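PDB 3R0A: putative transcriptional regulator from Methanosarcina mazei, which probably binds DNA through a helix-turn-helix domain and regulates transcription. Local coordinates for residues 16-21 with 27-32. Sequence-based numbering, arbitrary orientation.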
# COMPACT_ATOMS: atom_id res chain seq x y z
N ASP B 16 -4.22 -10.81 7.74
CA ASP B 16 -3.18 -11.08 6.76
C ASP B 16 -2.21 -9.89 6.61
O ASP B 16 -1.01 -10.06 6.40
CB ASP B 16 -3.81 -11.43 5.41
CG ASP B 16 -4.29 -12.87 5.35
OD1 ASP B 16 -4.24 -13.58 6.39
OD2 ASP B 16 -4.70 -13.31 4.24
N VAL B 17 -2.72 -8.68 6.76
CA VAL B 17 -1.89 -7.50 6.60
C VAL B 17 -0.95 -7.36 7.78
O VAL B 17 0.24 -7.01 7.63
CB VAL B 17 -2.74 -6.22 6.43
CG1 VAL B 17 -1.92 -4.97 6.62
CG2 VAL B 17 -3.37 -6.21 5.05
N ILE B 18 -1.50 -7.61 8.96
CA ILE B 18 -0.74 -7.62 10.19
C ILE B 18 0.22 -8.78 10.19
O ILE B 18 1.36 -8.61 10.60
CB ILE B 18 -1.66 -7.67 11.45
CG1 ILE B 18 -2.42 -6.34 11.58
CG2 ILE B 18 -0.82 -7.96 12.74
CD1 ILE B 18 -3.29 -6.25 12.82
N LYS B 19 -0.19 -9.96 9.72
CA LYS B 19 0.81 -11.02 9.61
C LYS B 19 1.96 -10.69 8.65
O LYS B 19 3.11 -11.04 8.94
CB LYS B 19 0.19 -12.38 9.33
CG LYS B 19 -0.57 -12.92 10.59
CD LYS B 19 -0.99 -14.39 10.45
CE LYS B 19 -1.92 -14.66 9.26
NZ LYS B 19 -1.71 -16.12 8.84
N CYS B 20 1.66 -9.96 7.58
CA CYS B 20 2.67 -9.52 6.60
C CYS B 20 3.66 -8.57 7.24
O CYS B 20 4.86 -8.74 7.12
CB CYS B 20 2.01 -8.81 5.42
SG CYS B 20 3.12 -8.39 4.06
N ALA B 21 3.13 -7.58 7.92
CA ALA B 21 3.94 -6.51 8.40
C ALA B 21 4.92 -6.99 9.50
O ALA B 21 6.10 -6.59 9.54
CB ALA B 21 3.04 -5.39 8.89
N ALA B 27 0.11 -19.10 14.17
CA ALA B 27 0.38 -19.37 15.56
C ALA B 27 0.92 -18.14 16.30
O ALA B 27 0.40 -17.82 17.37
CB ALA B 27 1.34 -20.55 15.68
N ASP B 28 1.93 -17.45 15.73
CA ASP B 28 2.48 -16.22 16.31
C ASP B 28 1.40 -15.21 16.55
O ASP B 28 1.42 -14.46 17.53
CB ASP B 28 3.48 -15.50 15.38
CG ASP B 28 4.73 -16.28 15.11
OD1 ASP B 28 5.12 -17.15 15.94
OD2 ASP B 28 5.34 -16.00 14.05
N LEU B 29 0.47 -15.15 15.60
CA LEU B 29 -0.58 -14.17 15.66
C LEU B 29 -1.53 -14.52 16.80
O LEU B 29 -1.89 -13.67 17.62
CB LEU B 29 -1.30 -14.08 14.32
CG LEU B 29 -2.61 -13.29 14.39
CD1 LEU B 29 -2.33 -11.78 14.47
CD2 LEU B 29 -3.52 -13.66 13.24
N ASN B 30 -1.93 -15.80 16.83
CA ASN B 30 -2.73 -16.34 17.94
C ASN B 30 -2.07 -16.21 19.31
O ASN B 30 -2.75 -16.03 20.31
CB ASN B 30 -3.10 -17.80 17.67
CG ASN B 30 -4.33 -17.93 16.79
OD1 ASN B 30 -4.61 -18.99 16.25
ND2 ASN B 30 -5.09 -16.84 16.65
N VAL B 31 -0.74 -16.28 19.36
CA VAL B 31 -0.03 -15.94 20.59
C VAL B 31 -0.14 -14.45 20.87
O VAL B 31 -0.45 -14.06 21.98
CB VAL B 31 1.42 -16.44 20.60
CG1 VAL B 31 2.26 -15.68 21.61
CG2 VAL B 31 1.48 -17.96 20.83
N MSE B 32 0.11 -13.61 19.87
CA MSE B 32 -0.07 -12.17 20.08
C MSE B 32 -1.50 -11.86 20.56
O MSE B 32 -1.66 -11.02 21.46
CB MSE B 32 0.20 -11.38 18.81
CG MSE B 32 0.18 -9.85 18.98
SE MSE B 32 0.66 -9.12 17.25
CE MSE B 32 1.59 -7.57 17.78
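Lys19 lays the aliphatic part of its side chain against Leu29, the two side chains crossing at about a right angle. This is the tight part of the contact: Lys19 CD sits 3.8 Å from Leu29 CD2 and nearly as close to Leu29 CB, so the methylene rests on the root and one methyl of the leucine together. With CG anti to its carbonyl carbon (chi1 -71°), the lysine brings CG and CD across Leu29 CB and CD2 before its chain bends at chi3; Leu24 touches it as well. The other leucine methyl turns to Ile18, where packing is looser, Leu29 CD1 standing 4.5 Å from Ile18 CG2. The close packing thus involves the partly exposed lysine, the looser approach two buried residues. Leu29 CG is anti to the backbone N (chi1 167°), which carries both methyls into the space between the helices, and Glu15 adds a further touch. Helix 26-37, with helices 45-51 and 56-68 and the hairpin 72-78/84-90, forms what is probably a winged helix-turn-helix, and helix 14-22 packs against its first helix across a short connection. Cutting Lys19 back to an alanine removes CG and CD, and is likely to leave Leu29 CB and CD2 without this cover and open a gap beside the leucine. One residue earlier, Asp28 ties helix 26-37 to helix 56-68 by a salt bridge to Lys65 and a hydrogen bond to Ser62. Ile18 also packs on Trp118 of the second subunit, while Cys20 is joined by a disulfide to Cys9 of that subunit.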